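Local coordinates for protein glycinin A3B4 subunit (Glycine max, PDB 2D5F) that serves as a seed storage protein of soybean, an 11S globulin subunit built of two cupin domains that assembles with five further copies into a hexamer, at residues L362-Q370 with V443-V451; Y454-S464 with L481-V491. All coordinates share one frame; numbering follows the deposited sequence.

Both contacts belong to the C-terminal half of the bicupin chain, and they follow one another along the sequence: interaction 1 ends at Val451, and interaction 2 opens three residues later at Tyr454. Their centres are 26 Å apart. Interaction 1 pairs strands 368-374 and 438-445, neighbours in one antiparallel sheet of the barrel, about 10 Å from the centre of the chain. Strand 452-454 then leads out of the barrel to helix 455-461, and interaction 2 folds the C-terminal tail back against that helix, about 31 Å from the chain centre. Each touches two neighbouring subunits, interaction 2 far more extensively, so the path runs from a sheet near the middle of the chain to a helical arm at the subunit interface.

Interaction 1. Residues L362-Q370 with V443-V451; sequences LRQFGLSAQ and VFKTHHNAV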
loop_
_atom_site.group_PDB
_atom_site.type_symbol
_atom_site.label_atom_id
_atom_site.label_comp_id
_atom_site.label_asym_id
_atom_site.label_seq_id
_atom_site.Cartn_x
_atom_site.Cartn_y
_atom_site.Cartn_z
ATOM N N LEU B 362 -2.043 1.171 15.295
ATOM C CA LEU B 362 -0.656 0.969 15.687
ATOM C C LEU B 362 0.307 0.982 14.506
ATOM O O LEU B 362 1.492 1.269 14.667
ATOM C CB LEU B 362 -0.525 -0.342 16.469
ATOM C CG LEU B 362 -1.222 -0.302 17.836
ATOM C CD1 LEU B 362 -1.201 -1.667 18.487
ATOM C CD2 LEU B 362 -0.535 0.734 18.715
ATOM N N ARG B 363 -0.200 0.684 13.316
ATOM C CA ARG B 363 0.646 0.672 12.133
ATOM C C ARG B 363 1.340 2.018 11.928
ATOM O O ARG B 363 2.520 2.070 11.592
ATOM C CB ARG B 363 -0.180 0.314 10.900
ATOM C CG ARG B 363 0.666 -0.036 9.697
ATOM C CD ARG B 363 -0.111 -0.912 8.732
ATOM N NE ARG B 363 0.785 -1.780 7.977
ATOM C CZ ARG B 363 1.672 -1.346 7.089
ATOM N NH1 ARG B 363 1.782 -0.049 6.832
ATOM N NH2 ARG B 363 2.461 -2.211 6.462
ATOM N N GLN B 364 0.621 3.110 12.149
ATOM C CA GLN B 364 1.230 4.426 11.984
ATOM C C GLN B 364 2.022 4.901 13.201
ATOM O O GLN B 364 2.815 5.832 13.091
ATOM C CB GLN B 364 0.160 5.471 11.653
ATOM C CG GLN B 364 -0.484 5.289 10.287
ATOM C CD GLN B 364 0.537 5.142 9.166
ATOM O OE1 GLN B 364 1.196 4.108 9.039
ATOM N NE2 GLN B 364 0.677 6.183 8.353
ATOM N N PHE B 365 1.827 4.260 14.352
ATOM C CA PHE B 365 2.522 4.682 15.567
ATOM C C PHE B 365 3.775 3.890 15.932
ATOM O O PHE B 365 4.481 4.245 16.878
ATOM C CB PHE B 365 1.551 4.674 16.745
ATOM C CG PHE B 365 0.255 5.375 16.457
ATOM C CD1 PHE B 365 0.234 6.553 15.709
ATOM C CD2 PHE B 365 -0.945 4.860 16.930
ATOM C CE1 PHE B 365 -0.966 7.206 15.438
ATOM C CE2 PHE B 365 -2.155 5.506 16.665
ATOM C CZ PHE B 365 -2.165 6.684 15.915
ATOM N N GLY B 366 4.048 2.822 15.189
ATOM C CA GLY B 366 5.233 2.016 15.452
ATOM C C GLY B 366 5.335 1.396 16.839
ATOM O O GLY B 366 6.423 1.330 17.424
ATOM N N LEU B 367 4.213 0.925 17.370
ATOM C CA LEU B 367 4.216 0.312 18.691
ATOM C C LEU B 367 3.369 -0.943 18.777
ATOM O O LEU B 367 2.371 -1.080 18.087
ATOM C CB LEU B 367 3.712 1.304 19.737
ATOM C CG LEU B 367 4.630 2.446 20.159
ATOM C CD1 LEU B 367 3.825 3.459 20.943
ATOM C CD2 LEU B 367 5.784 1.901 20.999
ATOM N N SER B 368 3.788 -1.862 19.637
ATOM C CA SER B 368 3.051 -3.093 19.882
ATOM C C SER B 368 3.382 -3.525 21.301
ATOM O O SER B 368 4.178 -2.883 21.986
ATOM C CB SER B 368 3.431 -4.185 18.876
ATOM O OG SER B 368 4.814 -4.439 18.884
ATOM N N ALA B 369 2.771 -4.608 21.753
ATOM C CA ALA B 369 3.033 -5.074 23.104
ATOM C C ALA B 369 2.642 -6.521 23.307
ATOM O O ALA B 369 1.985 -7.128 22.466
ATOM C CB ALA B 369 2.280 -4.200 24.108
ATOM N N GLN B 370 3.081 -7.067 24.434
ATOM C CA GLN B 370 2.736 -8.423 24.811
ATOM C C GLN B 370 2.438 -8.408 26.302
ATOM O O GLN B 370 2.939 -7.555 27.037
ATOM C CB GLN B 370 3.883 -9.396 24.521
ATOM C CG GLN B 370 4.069 -9.694 23.038
ATOM C CD GLN B 370 5.095 -10.777 22.783
ATOM O OE1 GLN B 370 6.211 -10.709 23.280
ATOM N NE2 GLN B 370 4.719 -11.785 21.995
ATOM N N VAL B 443 5.044 -5.936 27.970
ATOM C CA VAL B 443 6.292 -5.602 27.306
ATOM C C VAL B 443 5.949 -4.704 26.149
ATOM O O VAL B 443 5.257 -5.126 25.228
ATOM C CB VAL B 443 7.006 -6.812 26.691
ATOM C CG1 VAL B 443 8.414 -6.409 26.264
ATOM C CG2 VAL B 443 7.044 -7.939 27.653
ATOM N N PHE B 444 6.421 -3.468 26.197
ATOM C CA PHE B 444 6.170 -2.547 25.107
ATOM C C PHE B 444 7.291 -2.762 24.089
ATOM O O PHE B 444 8.450 -2.921 24.464
ATOM C CB PHE B 444 6.188 -1.107 25.613
ATOM C CG PHE B 444 5.196 -0.825 26.713
ATOM C CD1 PHE B 444 5.610 -0.763 28.042
ATOM C CD2 PHE B 444 3.855 -0.581 26.415
ATOM C CE1 PHE B 444 4.706 -0.458 29.062
ATOM C CE2 PHE B 444 2.938 -0.275 27.429
ATOM C CZ PHE B 444 3.363 -0.212 28.754
ATOM N N LYS B 445 6.954 -2.793 22.806
ATOM C CA LYS B 445 7.969 -2.976 21.770
ATOM C C LYS B 445 7.805 -1.862 20.743
ATOM O O LYS B 445 6.686 -1.564 20.312
ATOM C CB LYS B 445 7.829 -4.358 21.121
ATOM C CG LYS B 445 7.942 -5.496 22.138
ATOM C CD LYS B 445 7.964 -6.868 21.487
ATOM C CE LYS B 445 8.006 -7.962 22.545
ATOM N NZ LYS B 445 8.046 -9.309 21.921
ATOM N N THR B 446 8.924 -1.249 20.361
ATOM C CA THR B 446 8.914 -0.129 19.423
ATOM C C THR B 446 8.807 -0.446 17.927
ATOM O O THR B 446 9.593 0.037 17.106
ATOM C CB THR B 446 10.128 0.801 19.674
ATOM O OG1 THR B 446 11.335 0.031 19.682
ATOM C CG2 THR B 446 9.978 1.501 21.020
ATOM N N HIS B 447 7.816 -1.261 17.594
ATOM C CA HIS B 447 7.521 -1.623 16.218
ATOM C C HIS B 447 6.051 -2.029 16.220
ATOM O O HIS B 447 5.586 -2.663 17.170
ATOM C CB HIS B 447 8.417 -2.768 15.745
ATOM C CG HIS B 447 8.346 -3.014 14.269
ATOM N ND1 HIS B 447 7.277 -3.643 13.666
ATOM C CD2 HIS B 447 9.203 -2.689 13.271
ATOM C CE1 HIS B 447 7.477 -3.694 12.360
ATOM N NE2 HIS B 447 8.638 -3.121 12.094
ATOM N N HIS B 448 5.321 -1.654 15.164
ATOM C CA HIS B 448 3.887 -1.941 15.045
ATOM C C HIS B 448 3.562 -3.427 14.952
ATOM O O HIS B 448 2.438 -3.843 15.224
ATOM C CB HIS B 448 3.297 -1.203 13.830
ATOM C CG HIS B 448 3.627 -1.832 12.506
ATOM N ND1 HIS B 448 2.871 -2.847 11.952
ATOM C CD2 HIS B 448 4.627 -1.587 11.625
ATOM C CE1 HIS B 448 3.390 -3.197 10.788
ATOM N NE2 HIS B 448 4.457 -2.448 10.567
ATOM N N ASN B 449 4.552 -4.217 14.560
ATOM C CA ASN B 449 4.389 -5.662 14.426
ATOM C C ASN B 449 5.719 -6.323 14.806
ATOM O O ASN B 449 6.370 -6.967 13.988
ATOM C CB ASN B 449 4.004 -6.010 12.980
ATOM C CG ASN B 449 3.593 -7.463 12.814
ATOM O OD1 ASN B 449 3.334 -8.166 13.793
ATOM N ND2 ASN B 449 3.516 -7.918 11.569
ATOM N N ALA B 450 6.116 -6.136 16.062
ATOM C CA ALA B 450 7.363 -6.684 16.570
ATOM C C ALA B 450 7.334 -8.208 16.514
ATOM O O ALA B 450 6.338 -8.834 16.867
ATOM C CB ALA B 450 7.587 -6.209 17.999
ATOM N N VAL B 451 8.423 -8.808 16.053
ATOM C CA VAL B 451 8.481 -10.257 15.960
ATOM C C VAL B 451 9.639 -10.779 16.783
ATOM O O VAL B 451 10.717 -10.198 16.792
ATOM C CB VAL B 451 8.646 -10.733 14.490
ATOM C CG1 VAL B 451 7.503 -10.209 13.646
ATOM C CG2 VAL B 451 9.957 -10.255 13.923
#
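Ser368 and Lys445 form an antiparallel hydrogen-bonded pair: Ser368 N reaches Lys445 O at 3.0 Å, and Lys445 N returns to Ser368 O. Gln370 and Val443 repeat the pattern two residues on, with Ala369 and Phe444 as the non-hydrogen-bonded pair between them. Above the strands, Lys445 runs out extended and its NZ meets Gln370 OE1 at 2.7 Å, 63° out of the amide plane and thus not on a lone pair. Gln370 NE2 is held by Thr353 of the next strand, which fixes the amide's rotation; a leucine here would probably leave the lysine ammonium without this oxygen and Thr353 without its amide partner. This is the antiparallel sheet of a cupin barrel, and on its other face Ala369 and Phe444 pack on Met68 of the N-terminal cupin. Beyond the paired strands the chain 446-450 folds over the start of strand 368-374. Ser368 OG, turned between its backbone N and carbonyl carbon (chi1 56°), donates to His447 O at 2.6 Å, almost in line with the C=O bond, and also touches Ala450 CB. Farther out, His448 CB rests 3.2 Å from Leu362 O, while Arg363 CG sits over the centre of the imidazole face, 4.2 Å above it. The two side chains run alongside each other, guanidinium and ring planes 48° apart. His448 ND1 is hydrogen-bonded to Ser356, which positions the ring, and Thr446 OG1 bonds Gln155 of a neighbouring subunit.

Interaction 2. Residues Y454-S464 with L481-V491; sequences YIKDVFRAIPS and LKYQGNSGPLV
Lys456 points from helix 455-461 at the tail 486-491, and its chain, straight at first, bends at chi3 (59°) to bring the ammonium in among backbone carbonyls. CB and CG lead outward; CD comes within 3.7 Å of Gly488 O, and CE lies 3.5 Å from Asn486 O. NZ then donates to both oxygens: to Gly488 O at 2.9 Å in the carbonyl plane, and to Asn486 O at 2.6 Å from well above it. Next to it, Pro489 CB lies over one face of the Tyr454 ring as a CH-pi contact, and Asp457 CB covers the opposite face. Ser487 OG sits over the centre of the Arg460 guanidinium, 3.4 Å above its plane, while NH2 binds Tyr454 OH in plane and bridges to Asp457. Just past helix 455-461, Ile462 O takes Lys482 NZ of helix 475-483 at 2.7 Å; in a neighbouring subunit this ammonium also bonds Ser110 O and salt-bridges Asp109. Gly488 N and Ser487 N bond Glu90 of a second neighbour. Helices 455-461 and 475-483 belong to the helical extension flanking the C-terminal cupin barrel of 11S globulins, and the tail after them returns to the barrel at strand 490-491.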
loop_
_atom_site.group_PDB
_atom_site.type_symbol
_atom_site.label_atom_id
_atom_site.label_comp_id
_atom_site.label_asym_id
_atom_site.label_seq_id
_atom_site.Cartn_x
_atom_site.Cartn_y
_atom_site.Cartn_z
ATOM N N TYR B 454 12.327 -17.724 19.554
ATOM C CA TYR B 454 12.839 -18.400 20.740
ATOM C C TYR B 454 13.817 -19.484 20.271
ATOM O O TYR B 454 13.602 -20.136 19.247
ATOM C CB TYR B 454 11.702 -18.951 21.613
ATOM C CG TYR B 454 10.750 -19.947 20.983
ATOM C CD1 TYR B 454 10.735 -21.283 21.405
ATOM C CD2 TYR B 454 9.810 -19.547 20.035
ATOM C CE1 TYR B 454 9.806 -22.190 20.906
ATOM C CE2 TYR B 454 8.873 -20.448 19.524
ATOM C CZ TYR B 454 8.875 -21.767 19.966
ATOM O OH TYR B 454 7.946 -22.659 19.473
ATOM N N ILE B 455 14.915 -19.646 21.000
ATOM C CA ILE B 455 15.942 -20.588 20.594
ATOM C C ILE B 455 15.511 -22.042 20.406
ATOM O O ILE B 455 16.035 -22.722 19.530
ATOM C CB ILE B 455 17.165 -20.471 21.530
ATOM C CG1 ILE B 455 17.741 -19.054 21.383
ATOM C CG2 ILE B 455 18.226 -21.523 21.174
ATOM C CD1 ILE B 455 18.932 -18.721 22.260
ATOM N N LYS B 456 14.559 -22.526 21.193
ATOM C CA LYS B 456 14.100 -23.907 21.004
ATOM C C LYS B 456 13.634 -24.077 19.552
ATOM O O LYS B 456 13.992 -25.041 18.876
ATOM C CB LYS B 456 12.934 -24.236 21.940
ATOM C CG LYS B 456 13.289 -24.278 23.413
ATOM C CD LYS B 456 12.058 -24.555 24.270
ATOM C CE LYS B 456 11.410 -25.888 23.894
ATOM N NZ LYS B 456 10.128 -26.112 24.619
ATOM N N ASP B 457 12.836 -23.125 19.080
ATOM C CA ASP B 457 12.317 -23.159 17.721
ATOM C C ASP B 457 13.445 -23.043 16.697
ATOM O O ASP B 457 13.353 -23.581 15.593
ATOM C CB ASP B 457 11.305 -22.027 17.530
ATOM C CG ASP B 457 10.727 -21.985 16.129
ATOM O OD1 ASP B 457 10.024 -22.940 15.735
ATOM O OD2 ASP B 457 10.984 -20.994 15.419
ATOM N N VAL B 458 14.509 -22.338 17.065
ATOM C CA VAL B 458 15.651 -22.170 16.173
ATOM C C VAL B 458 16.338 -23.517 15.963
ATOM O O VAL B 458 16.710 -23.862 14.841
ATOM C CB VAL B 458 16.677 -21.158 16.744
ATOM C CG1 VAL B 458 17.906 -21.109 15.855
ATOM C CG2 VAL B 458 16.047 -19.772 16.833
ATOM N N PHE B 459 16.504 -24.280 17.041
ATOM C CA PHE B 459 17.135 -25.597 16.934
ATOM C C PHE B 459 16.360 -26.461 15.935
ATOM O O PHE B 459 16.951 -27.179 15.130
ATOM C CB PHE B 459 17.153 -26.308 18.295
ATOM C CG PHE B 459 18.093 -25.695 19.300
ATOM C CD1 PHE B 459 17.814 -25.777 20.663
ATOM C CD2 PHE B 459 19.252 -25.047 18.894
ATOM C CE1 PHE B 459 18.676 -25.218 21.606
ATOM C CE2 PHE B 459 20.125 -24.483 19.832
ATOM C CZ PHE B 459 19.834 -24.569 21.188
ATOM N N ARG B 460 15.035 -26.374 15.984
ATOM C CA ARG B 460 14.196 -27.166 15.092
ATOM C C ARG B 460 14.371 -26.808 13.620
ATOM O O ARG B 460 14.196 -27.659 12.744
ATOM C CB ARG B 460 12.721 -27.024 15.483
ATOM C CG ARG B 460 12.400 -27.513 16.890
ATOM C CD ARG B 460 10.924 -27.830 17.047
ATOM N NE ARG B 460 10.076 -26.644 16.999
ATOM C CZ ARG B 460 9.837 -25.849 18.039
ATOM N NH1 ARG B 460 10.383 -26.105 19.225
ATOM N NH2 ARG B 460 9.036 -24.803 17.897
ATOM N N ALA B 461 14.732 -25.557 13.351
ATOM C CA ALA B 461 14.903 -25.088 11.981
ATOM C C ALA B 461 16.266 -25.405 11.370
ATOM O O ALA B 461 16.419 -25.401 10.147
ATOM C CB ALA B 461 14.647 -23.576 11.923
ATOM N N ILE B 462 17.247 -25.688 12.219
ATOM C CA ILE B 462 18.610 -25.973 11.777
ATOM C C ILE B 462 18.868 -27.467 11.590
ATOM O O ILE B 462 18.450 -28.286 12.410
ATOM C CB ILE B 462 19.612 -25.396 12.791
ATOM C CG1 ILE B 462 19.405 -23.884 12.896
ATOM C CG2 ILE B 462 21.043 -25.731 12.382
ATOM C CD1 ILE B 462 20.193 -23.215 14.003
ATOM N N PRO B 463 19.575 -27.840 10.508
ATOM C CA PRO B 463 19.867 -29.252 10.242
ATOM C C PRO B 463 20.626 -29.910 11.387
ATOM O O PRO B 463 21.522 -29.312 11.981
ATOM C CB PRO B 463 20.692 -29.203 8.953
ATOM C CG PRO B 463 20.234 -27.932 8.294
ATOM C CD PRO B 463 20.163 -26.985 9.462
ATOM N N SER B 464 20.257 -31.149 11.682
ATOM C CA SER B 464 20.884 -31.904 12.751
ATOM C C SER B 464 22.407 -31.827 12.744
ATOM O O SER B 464 23.020 -31.578 13.778
ATOM C CB SER B 464 20.455 -33.368 12.679
ATOM O OG SER B 464 21.154 -34.122 13.652
ATOM N N LEU B 481 17.154 -32.545 21.598
ATOM C CA LEU B 481 16.982 -31.094 21.637
ATOM C C LEU B 481 15.903 -30.644 20.666
ATOM O O LEU B 481 15.068 -29.803 20.999
ATOM C CB LEU B 481 18.283 -30.380 21.271
ATOM C CG LEU B 481 19.163 -29.800 22.377
ATOM C CD1 LEU B 481 20.226 -28.922 21.728
ATOM C CD2 LEU B 481 18.325 -28.976 23.358
ATOM N N LYS B 482 15.924 -31.212 19.464
ATOM C CA LYS B 482 14.967 -30.856 18.426
ATOM C C LYS B 482 13.586 -31.469 18.556
ATOM O O LYS B 482 12.604 -30.871 18.112
ATOM C CB LYS B 482 15.522 -31.222 17.043
ATOM C CG LYS B 482 16.831 -30.547 16.693
ATOM C CD LYS B 482 17.248 -30.845 15.262
ATOM C CE LYS B 482 16.280 -30.238 14.257
ATOM N NZ LYS B 482 16.794 -30.367 12.866
ATOM N N TYR B 483 13.485 -32.644 19.168
ATOM C CA TYR B 483 12.184 -33.297 19.253
ATOM C C TYR B 483 11.583 -33.603 20.621
ATOM O O TYR B 483 10.375 -33.796 20.731
ATOM C CB TYR B 483 12.233 -34.579 18.423
ATOM C CG TYR B 483 12.731 -34.354 17.012
ATOM C CD1 TYR B 483 12.008 -33.569 16.112
ATOM C CD2 TYR B 483 13.931 -34.921 16.575
ATOM C CE1 TYR B 483 12.463 -33.354 14.814
ATOM C CE2 TYR B 483 14.396 -34.710 15.278
ATOM C CZ TYR B 483 13.655 -33.926 14.404
ATOM O OH TYR B 483 14.107 -33.712 13.122
ATOM N N GLN B 484 12.395 -33.646 21.668
ATOM C CA GLN B 484 11.852 -33.960 22.986
ATOM C C GLN B 484 11.438 -32.747 23.812
ATOM O O GLN B 484 12.041 -31.675 23.722
ATOM C CB GLN B 484 12.850 -34.817 23.778
ATOM C CG GLN B 484 13.118 -36.179 23.142
ATOM C CD GLN B 484 13.967 -37.096 24.013
ATOM O OE1 GLN B 484 14.300 -38.216 23.612
ATOM N NE2 GLN B 484 14.317 -36.628 25.209
ATOM N N GLY B 485 10.393 -32.932 24.615
ATOM C CA GLY B 485 9.896 -31.863 25.466
ATOM C C GLY B 485 8.793 -31.053 24.813
ATOM O O GLY B 485 8.528 -31.209 23.619
ATOM N N ASN B 486 8.136 -30.203 25.599
ATOM C CA ASN B 486 7.075 -29.352 25.076
ATOM C C ASN B 486 7.674 -28.539 23.935
ATOM O O ASN B 486 8.870 -28.257 23.931
ATOM C CB ASN B 486 6.520 -28.439 26.182
ATOM C CG ASN B 486 7.607 -27.870 27.080
ATOM O OD1 ASN B 486 7.323 -27.331 28.151
ATOM N ND2 ASN B 486 8.855 -27.982 26.645
ATOM N N SER B 487 6.843 -28.170 22.969
ATOM C CA SER B 487 7.314 -27.437 21.801
ATOM C C SER B 487 7.413 -25.910 21.918
ATOM O O SER B 487 8.351 -25.304 21.395
ATOM C CB SER B 487 6.430 -27.797 20.607
ATOM O OG SER B 487 6.972 -27.295 19.402
ATOM N N GLY B 488 6.455 -25.296 22.603
ATOM C CA GLY B 488 6.441 -23.847 22.733
ATOM C C GLY B 488 7.518 -23.163 23.559
ATOM O O GLY B 488 8.408 -23.814 24.109
ATOM N N PRO B 489 7.454 -21.823 23.657
ATOM C CA PRO B 489 8.392 -20.980 24.406
ATOM C C PRO B 489 8.148 -20.992 25.914
ATOM O O PRO B 489 9.000 -20.564 26.694
ATOM C CB PRO B 489 8.165 -19.598 23.800
ATOM C CG PRO B 489 6.705 -19.608 23.511
ATOM C CD PRO B 489 6.491 -20.991 22.911
ATOM N N LEU B 490 6.982 -21.473 26.325
ATOM C CA LEU B 490 6.655 -21.526 27.746
ATOM C C LEU B 490 6.974 -22.923 28.260
ATOM O O LEU B 490 6.378 -23.906 27.822
ATOM C CB LEU B 490 5.179 -21.181 27.950
ATOM C CG LEU B 490 4.875 -19.748 27.504
ATOM C CD1 LEU B 490 3.383 -19.551 27.319
ATOM C CD2 LEU B 490 5.442 -18.779 28.528
ATOM N N VAL B 491 7.914 -22.992 29.200
ATOM C CA VAL B 491 8.369 -24.263 29.755
ATOM C C VAL B 491 8.107 -24.509 31.238
ATOM O O VAL B 491 8.388 -23.665 32.089
ATOM C CB VAL B 491 9.881 -24.431 29.513
ATOM C CG1 VAL B 491 10.386 -25.706 30.178
ATOM C CG2 VAL B 491 10.161 -24.455 28.018
#